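Tailspike protein (PDB 6E1R) probably recognises and cleaves the capsular polysaccharide of Acinetobacter baumannii, serving as the trimeric tailspike of phage vB_ApiP_P1. Local coordinates at residues D31-M37 with D49-S55; N211-F217 with E247-F253; S515-W521 with R540-E544. All blocks are in the same frame, centred on the assembly; numbering follows the deposited sequence.

Interaction 1: residues D31-M37 with D49-S55; sequences DGQVVLM and DHFKYDS
Val35 and Phe51 form a hydrogen-bonded pair in a beta hairpin where 34-37 and 49-53 run antiparallel, a compact example of how backbone and side chains together close such a unit. Val35 N reaches Phe51 O at 2.9 Å, and Phe51 N returns the bond to Val35 O. Further bonds run from Met37 N to Asp49 O and from Tyr53 N to Gln33 O. At the non-hydrogen-bonded pairs the strands come closer, and Val34 CA lies 3.2 Å from Phe51 O in a CA-H...O contact.

Beyond the strands the pairing passes to a side chain. The carboxylate of Asp31 is gripped twice by Ser55: Ser55 N meets Asp31 OD1 at 2.7 Å, nearly along its C-O axis, while Ser55 OG donates to the syn lone pair of Asp31 OD2 at 2.8 Å. A chi1 of 59° sets the hydroxyl between the backbone N and carbonyl carbon of Ser55, where it can act beside its own N-H. Two bonds to two oxygens should fix the rotation of the carboxylate.

The apolar contacts differ on the two faces. Met37, a selenomethionine, runs out extended and bends at chi3 (73°), which brings its CE within 3.5 Å of Phe51 CE1; its selenium approaches the ring obliquely, a Met-aromatic contact. Val35 CG1 packs on Phe51 CB beside it. On the other face, Leu36 CD1 meets the His50 ring at its edge, in plane, 3.3 Å from His50 CD2.

Strand 16-18 runs parallel to 34-37 on one flank, and strand 70-72 pairs antiparallel with 49-53 on the other. Leu24 of helix 21-25 covers Val35 and Phe51. The face carrying Leu36, His50 and Lys52 meets the other subunits: His50 packs on Leu36 of the second subunit, Leu36 on His50 of the third, and Lys52 NZ bonds Thr38 OG1 of the second.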
loop_
_atom_site.group_PDB
_atom_site.type_symbol
_atom_site.label_atom_id
_atom_site.label_comp_id
_atom_site.label_asym_id
_atom_site.label_seq_id
_atom_site.Cartn_x
_atom_site.Cartn_y
_atom_site.Cartn_z
ATOM N N ASP A 31 52.472 -31.413 12.410
ATOM C CA ASP A 31 51.721 -30.979 11.238
ATOM C C ASP A 31 50.723 -32.042 10.798
ATOM O O ASP A 31 51.015 -33.240 10.815
ATOM C CB ASP A 31 52.669 -30.652 10.083
ATOM C CG ASP A 31 53.323 -29.294 10.231
ATOM O OD1 ASP A 31 52.674 -28.381 10.783
ATOM O OD2 ASP A 31 54.480 -29.138 9.789
ATOM N N GLY A 32 49.533 -31.589 10.404
ATOM C CA GLY A 32 48.502 -32.469 9.903
ATOM C C GLY A 32 47.677 -33.170 10.957
ATOM O O GLY A 32 46.622 -33.726 10.623
ATOM N N GLN A 33 48.111 -33.164 12.215
ATOM C CA GLN A 33 47.373 -33.866 13.256
ATOM C C GLN A 33 46.052 -33.162 13.534
ATOM O O GLN A 33 45.982 -31.932 13.593
ATOM C CB GLN A 33 48.204 -33.954 14.535
ATOM C CG GLN A 33 49.450 -34.812 14.406
ATOM C CD GLN A 33 50.150 -35.023 15.734
ATOM O OE1 GLN A 33 50.157 -34.142 16.593
ATOM N NE2 GLN A 33 50.745 -36.198 15.909
ATOM N N VAL A 34 45.000 -33.955 13.709
ATOM C CA VAL A 34 43.655 -33.444 13.931
ATOM C C VAL A 34 43.191 -33.896 15.308
ATOM O O VAL A 34 43.428 -35.041 15.709
ATOM C CB VAL A 34 42.689 -33.909 12.819
ATOM C CG1 VAL A 34 41.339 -34.319 13.384
ATOM C CG2 VAL A 34 42.529 -32.815 11.777
ATOM N N VAL A 35 42.536 -32.989 16.032
ATOM C CA VAL A 35 42.026 -33.258 17.368
ATOM C C VAL A 35 40.560 -32.844 17.418
ATOM O O VAL A 35 40.095 -32.020 16.628
ATOM C CB VAL A 35 42.850 -32.517 18.449
ATOM C CG1 VAL A 35 42.578 -31.019 18.397
ATOM C CG2 VAL A 35 42.585 -33.077 19.839
ATOM N N LEU A 36 39.829 -33.441 18.354
ATOM C CA LEU A 36 38.416 -33.152 18.569
ATOM C C LEU A 36 38.254 -32.400 19.882
ATOM O O LEU A 36 38.623 -32.911 20.944
ATOM C CB LEU A 36 37.586 -34.437 18.581
ATOM C CG LEU A 36 36.149 -34.330 19.106
ATOM C CD1 LEU A 36 35.324 -33.339 18.302
ATOM C CD2 LEU A 36 35.477 -35.695 19.109
HETATM N N MSE A 37 37.707 -31.192 19.807
HETATM C CA MSE A 37 37.413 -30.426 21.008
HETATM C C MSE A 37 35.914 -30.420 21.270
HETATM O O MSE A 37 35.125 -30.044 20.404
HETATM C CB MSE A 37 37.938 -28.994 20.892
HETATM C CG MSE A 37 37.876 -28.218 22.199
HETATM SE SE MSE A 37 38.686 -26.449 22.100
HETATM C CE MSE A 37 37.311 -25.545 21.054
ATOM N N ASP A 49 34.862 -27.993 18.173
ATOM C CA ASP A 49 35.195 -28.082 16.758
ATOM C C ASP A 49 36.446 -28.938 16.615
ATOM O O ASP A 49 37.133 -29.236 17.594
ATOM C CB ASP A 49 35.408 -26.694 16.149
ATOM C CG ASP A 49 35.213 -26.676 14.652
ATOM O OD1 ASP A 49 35.074 -27.760 14.049
ATOM O OD2 ASP A 49 35.188 -25.570 14.078
ATOM N N HIS A 50 36.727 -29.331 15.377
ATOM C CA HIS A 50 37.960 -30.032 15.055
ATOM C C HIS A 50 39.069 -29.025 14.786
ATOM O O HIS A 50 38.825 -27.918 14.298
ATOM C CB HIS A 50 37.773 -30.939 13.836
ATOM C CG HIS A 50 36.875 -32.109 14.086
ATOM N ND1 HIS A 50 36.485 -32.977 13.089
ATOM C CD2 HIS A 50 36.288 -32.553 15.221
ATOM C CE1 HIS A 50 35.699 -33.907 13.601
ATOM N NE2 HIS A 50 35.563 -33.672 14.893
ATOM N N PHE A 51 40.296 -29.414 15.119
ATOM C CA PHE A 51 41.451 -28.549 14.942
ATOM C C PHE A 51 42.575 -29.321 14.273
ATOM O O PHE A 51 42.858 -30.467 14.636
ATOM C CB PHE A 51 41.937 -27.973 16.279
ATOM C CG PHE A 51 41.042 -26.904 16.839
ATOM C CD1 PHE A 51 39.905 -27.240 17.555
ATOM C CD2 PHE A 51 41.332 -25.564 16.641
ATOM C CE1 PHE A 51 39.077 -26.258 18.070
ATOM C CE2 PHE A 51 40.507 -24.576 17.154
ATOM C CZ PHE A 51 39.378 -24.925 17.869
ATOM N N LYS A 52 43.213 -28.685 13.297
ATOM C CA LYS A 52 44.374 -29.232 12.616
ATOM C C LYS A 52 45.591 -28.401 12.990
ATOM O O LYS A 52 45.509 -27.172 13.073
ATOM C CB LYS A 52 44.179 -29.230 11.098
ATOM C CG LYS A 52 45.320 -29.863 10.318
ATOM C CD LYS A 52 45.036 -29.865 8.825
ATOM C CE LYS A 52 43.898 -30.811 8.478
ATOM N NZ LYS A 52 43.592 -30.798 7.019
ATOM N N TYR A 53 46.712 -29.068 13.234
ATOM C CA TYR A 53 47.907 -28.375 13.689
ATOM C C TYR A 53 48.681 -27.801 12.510
ATOM O O TYR A 53 48.762 -28.412 11.440
ATOM C CB TYR A 53 48.803 -29.314 14.493
ATOM C CG TYR A 53 49.929 -28.609 15.213
ATOM C CD1 TYR A 53 51.211 -28.582 14.682
ATOM C CD2 TYR A 53 49.706 -27.954 16.418
ATOM C CE1 TYR A 53 52.242 -27.935 15.333
ATOM C CE2 TYR A 53 50.731 -27.306 17.078
ATOM C CZ TYR A 53 51.997 -27.298 16.531
ATOM O OH TYR A 53 53.021 -26.653 17.184
ATOM N N ASP A 54 49.253 -26.617 12.717
ATOM C CA ASP A 54 50.062 -25.934 11.714
ATOM C C ASP A 54 51.313 -25.422 12.412
ATOM O O ASP A 54 51.238 -24.505 13.236
ATOM C CB ASP A 54 49.285 -24.786 11.066
ATOM C CG ASP A 54 49.941 -24.275 9.794
ATOM O OD1 ASP A 54 51.188 -24.250 9.726
ATOM O OD2 ASP A 54 49.205 -23.888 8.863
ATOM N N SER A 55 52.465 -26.011 12.079
ATOM C CA SER A 55 53.713 -25.620 12.724
ATOM C C SER A 55 54.132 -24.203 12.361
ATOM O O SER A 55 54.886 -23.583 13.118
ATOM C CB SER A 55 54.828 -26.602 12.359
ATOM O OG SER A 55 55.026 -26.654 10.957
#

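Interaction 2: residues N211-F217 with E247-F253; sequences NLILCDF and EPNANTF
The rings of Phe217 and Phe253 lie side by side in an offset stack, centroids 4.5 Å apart and planes at 14°. Phe253 CE2 sits over one face of the Phe217 ring, toward its rim and 3.4 Å from Phe217 CD1, while Thr252 O lies at the Phe217 edge, in plane. Near-identical torsions on adjacent strands give this overlap, an instance of the aromatic stacking found inside parallel beta-helices such as the tailspike body.

The other flat group is the amide of Asn251, which reaches across to two main-chain points of 211-217. Its CG lies beside its own backbone N (chi1 -63°), turning the amide back toward 212-215. There Asn251 OD1 accepts Cys215 N at 3.3 Å, in the carbonyl plane, and Asn251 ND2 makes a straight but weak bond to Leu212 O. Both ends of a buried amide are thus engaged by main chain, bridging the break between the two strand pieces of 211-217.

Backbone bonds follow the parallel register: Leu214 N to Asn249 O at 2.9 Å, Thr252 N to Cys215 O at 3.2 Å, and Phe217 N to Thr252 O at 3.0 Å. Leu214 and Ala250 both have positive phi, so adjacent coils turn the same corner at the same level, with Leu214 CD2 on Ala250 CB at 3.6 Å. Further back, Asn211 OD1 rests against the Pro248 ring, and Ile213 CG1 runs alongside Asn249 CB.

Strand 189-196 flanks the pair on one side and 273-278 on the other; Phe195 and Phe278 extend the stack from Phe217 and Phe253 respectively. Strand 235-239 touches from a different wall of the coil, its Ile237 meeting Leu212 and Phe253. The second subunit lies at the turned corner, where its Lys219 NZ bonds Leu214 O, and against Thr252 of strand 251-254.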
loop_
_atom_site.group_PDB
_atom_site.type_symbol
_atom_site.label_atom_id
_atom_site.label_comp_id
_atom_site.label_asym_id
_atom_site.label_seq_id
_atom_site.Cartn_x
_atom_site.Cartn_y
_atom_site.Cartn_z
ATOM N N ASN A 211 20.273 6.265 15.740
ATOM C CA ASN A 211 19.840 7.045 14.581
ATOM C C ASN A 211 19.633 6.084 13.416
ATOM O O ASN A 211 20.575 5.737 12.701
ATOM C CB ASN A 211 20.867 8.122 14.249
ATOM C CG ASN A 211 20.318 9.188 13.319
ATOM O OD1 ASN A 211 19.126 9.210 13.018
ATOM N ND2 ASN A 211 21.189 10.083 12.864
ATOM N N LEU A 212 18.386 5.660 13.221
ATOM C CA LEU A 212 18.059 4.665 12.208
ATOM C C LEU A 212 17.931 5.302 10.832
ATOM O O LEU A 212 17.385 6.399 10.688
ATOM C CB LEU A 212 16.748 3.966 12.569
ATOM C CG LEU A 212 16.741 3.170 13.874
ATOM C CD1 LEU A 212 15.332 2.708 14.203
ATOM C CD2 LEU A 212 17.690 1.988 13.782
ATOM N N ILE A 213 18.422 4.601 9.814
ATOM C CA ILE A 213 18.216 5.023 8.432
ATOM C C ILE A 213 18.334 3.799 7.533
ATOM O O ILE A 213 19.208 2.950 7.725
ATOM C CB ILE A 213 19.200 6.144 8.018
ATOM C CG1 ILE A 213 18.876 6.643 6.606
ATOM C CG2 ILE A 213 20.635 5.668 8.096
ATOM C CD1 ILE A 213 19.679 7.853 6.180
ATOM N N LEU A 214 17.423 3.710 6.559
ATOM C CA LEU A 214 17.381 2.603 5.603
ATOM C C LEU A 214 17.292 1.251 6.312
ATOM O O LEU A 214 17.978 0.293 5.953
ATOM C CB LEU A 214 18.585 2.649 4.660
ATOM C CG LEU A 214 18.494 3.677 3.527
ATOM C CD1 LEU A 214 19.837 3.836 2.834
ATOM C CD2 LEU A 214 17.419 3.284 2.527
ATOM N N CYS A 215 16.431 1.173 7.325
ATOM C CA CYS A 215 16.226 -0.042 8.102
ATOM C C CYS A 215 14.802 -0.540 7.912
ATOM O O CYS A 215 13.850 0.245 7.995
ATOM C CB CYS A 215 16.497 0.198 9.589
ATOM S SG CYS A 215 18.204 0.625 9.976
ATOM N N ASP A 216 14.657 -1.835 7.655
ATOM C CA ASP A 216 13.355 -2.479 7.581
ATOM C C ASP A 216 13.176 -3.422 8.764
ATOM O O ASP A 216 14.130 -4.051 9.228
ATOM C CB ASP A 216 13.185 -3.248 6.266
ATOM C CG ASP A 216 14.131 -4.424 6.151
ATOM O OD1 ASP A 216 15.330 -4.254 6.455
ATOM O OD2 ASP A 216 13.674 -5.519 5.761
ATOM N N PHE A 217 11.941 -3.511 9.249
ATOM C CA PHE A 217 11.599 -4.327 10.407
ATOM C C PHE A 217 10.560 -5.354 9.984
ATOM O O PHE A 217 9.461 -4.987 9.555
ATOM C CB PHE A 217 11.064 -3.462 11.552
ATOM C CG PHE A 217 12.074 -2.504 12.121
ATOM C CD1 PHE A 217 12.432 -1.357 11.429
ATOM C CD2 PHE A 217 12.654 -2.743 13.355
ATOM C CE1 PHE A 217 13.355 -0.473 11.954
ATOM C CE2 PHE A 217 13.579 -1.862 13.884
ATOM C CZ PHE A 217 13.929 -0.726 13.183
ATOM N N GLU A 247 19.998 12.484 9.258
ATOM C CA GLU A 247 18.576 12.485 9.554
ATOM C C GLU A 247 18.014 11.067 9.522
ATOM O O GLU A 247 18.387 10.271 8.654
ATOM C CB GLU A 247 17.817 13.357 8.547
ATOM C CG GLU A 247 18.313 14.797 8.492
ATOM C CD GLU A 247 17.668 15.600 7.378
ATOM O OE1 GLU A 247 16.911 15.010 6.578
ATOM O OE2 GLU A 247 17.919 16.822 7.299
ATOM N N PRO A 248 17.116 10.720 10.446
ATOM C CA PRO A 248 16.532 9.371 10.434
ATOM C C PRO A 248 15.551 9.172 9.288
ATOM O O PRO A 248 14.406 9.627 9.363
ATOM C CB PRO A 248 15.827 9.275 11.797
ATOM C CG PRO A 248 16.246 10.499 12.574
ATOM C CD PRO A 248 16.622 11.531 11.569
ATOM N N ASN A 249 15.976 8.471 8.239
ATOM C CA ASN A 249 15.203 8.355 7.011
ATOM C C ASN A 249 14.937 6.895 6.663
ATOM O O ASN A 249 15.638 5.987 7.113
ATOM C CB ASN A 249 15.933 9.019 5.837
ATOM C CG ASN A 249 16.321 10.453 6.122
ATOM O OD1 ASN A 249 15.665 11.147 6.898
ATOM N ND2 ASN A 249 17.395 10.909 5.488
ATOM N N ALA A 250 13.891 6.682 5.861
ATOM C CA ALA A 250 13.667 5.426 5.139
ATOM C C ALA A 250 13.593 4.220 6.079
ATOM O O ALA A 250 14.334 3.246 5.945
ATOM C CB ALA A 250 14.750 5.219 4.076
ATOM N N ASN A 251 12.669 4.289 7.032
ATOM C CA ASN A 251 12.469 3.217 8.001
ATOM C C ASN A 251 11.055 2.671 7.842
ATOM O O ASN A 251 10.077 3.380 8.101
ATOM C CB ASN A 251 12.730 3.725 9.417
ATOM C CG ASN A 251 14.165 4.183 9.607
ATOM O OD1 ASN A 251 15.101 3.538 9.134
ATOM N ND2 ASN A 251 14.343 5.314 10.274
ATOM N N THR A 252 10.951 1.411 7.422
ATOM C CA THR A 252 9.678 0.768 7.131
ATOM C C THR A 252 9.439 -0.393 8.085
ATOM O O THR A 252 10.370 -1.128 8.434
ATOM C CB THR A 252 9.625 0.265 5.681
ATOM O OG1 THR A 252 10.434 1.105 4.849
ATOM C CG2 THR A 252 8.197 0.250 5.166
ATOM N N PHE A 253 8.185 -0.555 8.498
ATOM C CA PHE A 253 7.790 -1.562 9.474
ATOM C C PHE A 253 6.702 -2.438 8.872
ATOM O O PHE A 253 5.660 -1.930 8.441
ATOM C CB PHE A 253 7.300 -0.903 10.765
ATOM C CG PHE A 253 8.320 -0.011 11.413
ATOM C CD1 PHE A 253 8.536 1.278 10.945
ATOM C CD2 PHE A 253 9.064 -0.459 12.488
ATOM C CE1 PHE A 253 9.475 2.099 11.539
ATOM C CE2 PHE A 253 10.003 0.356 13.086
ATOM C CZ PHE A 253 10.210 1.637 12.610
#

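Interaction 3: residues S515-W521 with R540-E544; sequences SHPSFTW and RFAME
Not one hydrogen bond joins Phe519 and its partners Phe541 and Met543: at the middle of the contact a single phenyl ring presents its edge to one neighbour and its face to the other. It illustrates how the core of a beta-sandwich is filled, for strands 519-521 and 540-544 belong to two different antiparallel sheets, 12.2 Å apart at the closest approach of their axes and inclined at 44°.

The Phe519 ring stands T-shaped to that of Phe541, planes at 87°, with Phe519 CZ directed at the Phe541 face, 3.6 Å from Phe541 CG. Over one face of Phe519 lies the methyl of Met543, a selenomethionine: Met543 CE is 3.6 Å from the ring centroid, close to the normal, a CH-pi contact. The selenium lies farther off and oblique to the same ring, so the pair is also a Met-aromatic contact. The methionine chain reaches this place by bending at chi2 (68°).

The CD2-CE2 flank of the Phe541 ring is met by the loop before strand 519-521. Pro517 stands at the centre of an inverse gamma turn, whose weak bond runs from Ser518 N to His516 O, and it packs its CB on Phe541 CD2 at 3.9 Å. Ser515 O comes to the Phe541 edge, near the ring plane, while His516 O lies 3.5 Å from Phe541 CE2. Both carbonyls are satisfied by the same chain, Ser515 O by Asn483 and His516 O by Thr537.

Phe474 of strand 465-474 adds another edge-to-face partner for Phe541, and Phe443 of strand 435-443 meets the Phe519 ring, which continues the aromatic core. On the side away from Phe541, Trp521 comes from the direction opposite to Met543 and offers the edge of its indole, Trp521 CH2 lying 3.7 Å from Met543 CG.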
loop_
_atom_site.group_PDB
_atom_site.type_symbol
_atom_site.label_atom_id
_atom_site.label_comp_id
_atom_site.label_asym_id
_atom_site.label_seq_id
_atom_site.Cartn_x
_atom_site.Cartn_y
_atom_site.Cartn_z
ATOM N N SER A 515 -33.963 51.348 8.130
ATOM C CA SER A 515 -33.435 49.992 8.215
ATOM C C SER A 515 -33.818 49.116 7.026
ATOM O O SER A 515 -33.534 47.914 7.050
ATOM C CB SER A 515 -33.904 49.333 9.515
ATOM O OG SER A 515 -35.319 49.257 9.567
ATOM N N HIS A 516 -34.450 49.677 5.996
ATOM C CA HIS A 516 -34.847 48.865 4.849
ATOM C C HIS A 516 -33.700 48.775 3.850
ATOM O O HIS A 516 -33.111 49.805 3.501
ATOM C CB HIS A 516 -36.077 49.451 4.170
ATOM C CG HIS A 516 -37.310 49.419 5.019
ATOM N ND1 HIS A 516 -38.550 49.792 4.546
ATOM C CD2 HIS A 516 -37.495 49.054 6.311
ATOM C CE1 HIS A 516 -39.444 49.661 5.510
ATOM N NE2 HIS A 516 -38.830 49.214 6.590
ATOM N N PRO A 517 -33.355 47.578 3.372
ATOM C CA PRO A 517 -32.238 47.428 2.412
ATOM C C PRO A 517 -32.641 47.794 0.987
ATOM O O PRO A 517 -32.685 46.966 0.071
ATOM C CB PRO A 517 -31.879 45.947 2.561
ATOM C CG PRO A 517 -33.179 45.296 2.896
ATOM C CD PRO A 517 -33.938 46.279 3.749
ATOM N N SER A 518 -32.935 49.076 0.784
ATOM C CA SER A 518 -33.440 49.582 -0.487
ATOM C C SER A 518 -32.323 50.313 -1.221
ATOM O O SER A 518 -31.789 51.306 -0.712
ATOM C CB SER A 518 -34.631 50.509 -0.259
ATOM O OG SER A 518 -35.582 49.904 0.600
ATOM N N PHE A 519 -31.975 49.831 -2.414
ATOM C CA PHE A 519 -30.841 50.383 -3.141
ATOM C C PHE A 519 -31.111 50.355 -4.638
ATOM O O PHE A 519 -31.804 49.470 -5.148
ATOM C CB PHE A 519 -29.550 49.617 -2.826
ATOM C CG PHE A 519 -29.260 49.504 -1.358
ATOM C CD1 PHE A 519 -28.702 50.564 -0.665
ATOM C CD2 PHE A 519 -29.560 48.342 -0.668
ATOM C CE1 PHE A 519 -28.443 50.466 0.688
ATOM C CE2 PHE A 519 -29.302 48.237 0.683
ATOM C CZ PHE A 519 -28.742 49.300 1.362
ATOM N N THR A 520 -30.549 51.341 -5.335
ATOM C CA THR A 520 -30.495 51.369 -6.790
ATOM C C THR A 520 -29.070 51.062 -7.230
ATOM O O THR A 520 -28.107 51.530 -6.614
ATOM C CB THR A 520 -30.940 52.731 -7.332
ATOM O OG1 THR A 520 -32.281 53.001 -6.904
ATOM C CG2 THR A 520 -30.890 52.752 -8.853
ATOM N N TRP A 521 -28.937 50.283 -8.300
ATOM C CA TRP A 521 -27.668 49.677 -8.674
ATOM C C TRP A 521 -27.094 50.307 -9.936
ATOM O O TRP A 521 -27.825 50.603 -10.887
ATOM C CB TRP A 521 -27.838 48.170 -8.864
ATOM C CG TRP A 521 -28.338 47.515 -7.624
ATOM C CD1 TRP A 521 -29.638 47.262 -7.295
ATOM C CD2 TRP A 521 -27.547 47.058 -6.523
ATOM N NE1 TRP A 521 -29.703 46.662 -6.060
ATOM C CE2 TRP A 521 -28.432 46.526 -5.566
ATOM C CE3 TRP A 521 -26.175 47.042 -6.257
ATOM C CZ2 TRP A 521 -27.989 45.983 -4.363
ATOM C CZ3 TRP A 521 -25.738 46.501 -5.063
ATOM C CH2 TRP A 521 -26.641 45.982 -4.130
ATOM N N ARG A 540 -25.929 50.511 8.455
ATOM C CA ARG A 540 -25.011 49.458 8.040
ATOM C C ARG A 540 -25.784 48.296 7.431
ATOM O O ARG A 540 -26.715 47.770 8.048
ATOM C CB ARG A 540 -24.165 48.975 9.219
ATOM C CG ARG A 540 -23.320 47.753 8.907
ATOM C CD ARG A 540 -22.178 47.619 9.892
ATOM N NE ARG A 540 -21.236 48.723 9.743
ATOM C CZ ARG A 540 -20.097 48.839 10.417
ATOM N NH1 ARG A 540 -19.747 47.911 11.297
ATOM N NH2 ARG A 540 -19.308 49.884 10.208
ATOM N N PHE A 541 -25.389 47.900 6.223
ATOM C CA PHE A 541 -26.033 46.823 5.490
ATOM C C PHE A 541 -24.976 45.844 4.996
ATOM O O PHE A 541 -23.771 46.104 5.064
ATOM C CB PHE A 541 -26.858 47.367 4.313
ATOM C CG PHE A 541 -27.995 48.258 4.730
ATOM C CD1 PHE A 541 -27.783 49.603 4.987
ATOM C CD2 PHE A 541 -29.278 47.750 4.861
ATOM C CE1 PHE A 541 -28.827 50.423 5.373
ATOM C CE2 PHE A 541 -30.326 48.565 5.245
ATOM C CZ PHE A 541 -30.100 49.903 5.501
ATOM N N ALA A 542 -25.440 44.699 4.498
ATOM C CA ALA A 542 -24.555 43.665 3.980
ATOM C C ALA A 542 -25.197 43.017 2.764
ATOM O O ALA A 542 -26.369 42.631 2.810
ATOM C CB ALA A 542 -24.253 42.608 5.048
HETATM N N MSE A 543 -24.429 42.896 1.686
HETATM C CA MSE A 543 -24.926 42.293 0.456
HETATM C C MSE A 543 -24.349 40.902 0.224
HETATM O O MSE A 543 -23.245 40.587 0.674
HETATM C CB MSE A 543 -24.604 43.181 -0.751
HETATM C CG MSE A 543 -25.536 44.369 -0.946
HETATM SE SE MSE A 543 -25.374 45.729 0.440
HETATM C CE MSE A 543 -26.176 47.222 -0.516
ATOM N N GLU A 544 -25.110 40.072 -0.483
ATOM C CA GLU A 544 -24.654 38.763 -0.935
ATOM C C GLU A 544 -24.980 38.641 -2.414
ATOM O O GLU A 544 -26.152 38.702 -2.798
ATOM C CB GLU A 544 -25.314 37.633 -0.139
ATOM C CG GLU A 544 -24.843 37.540 1.299
ATOM C CD GLU A 544 -25.579 36.481 2.098
ATOM O OE1 GLU A 544 -26.818 36.576 2.218
ATOM O OE2 GLU A 544 -24.914 35.553 2.607
#

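Overall arrangement
The three contacts follow one another along the chain and along the length of the spike, sharing no strand or sheet. The chain is the part of the tailspike that follows its N-terminal region, absent here. Interaction 1 is a hairpin of the small mixed sheet that opens this chain; interaction 2, its centre about 45 Å away, joins neighbouring coils of the parallel beta-helix; interaction 3, about 62 Å from interaction 2 between centres, ties together the two sheets of the C-terminal sandwich. Interactions 1 and 3 lie on opposite sides of the chain's centre, their centres about 108 Å apart. Each lies within its own domain, and interactions 1 and 2 also touch the second subunit.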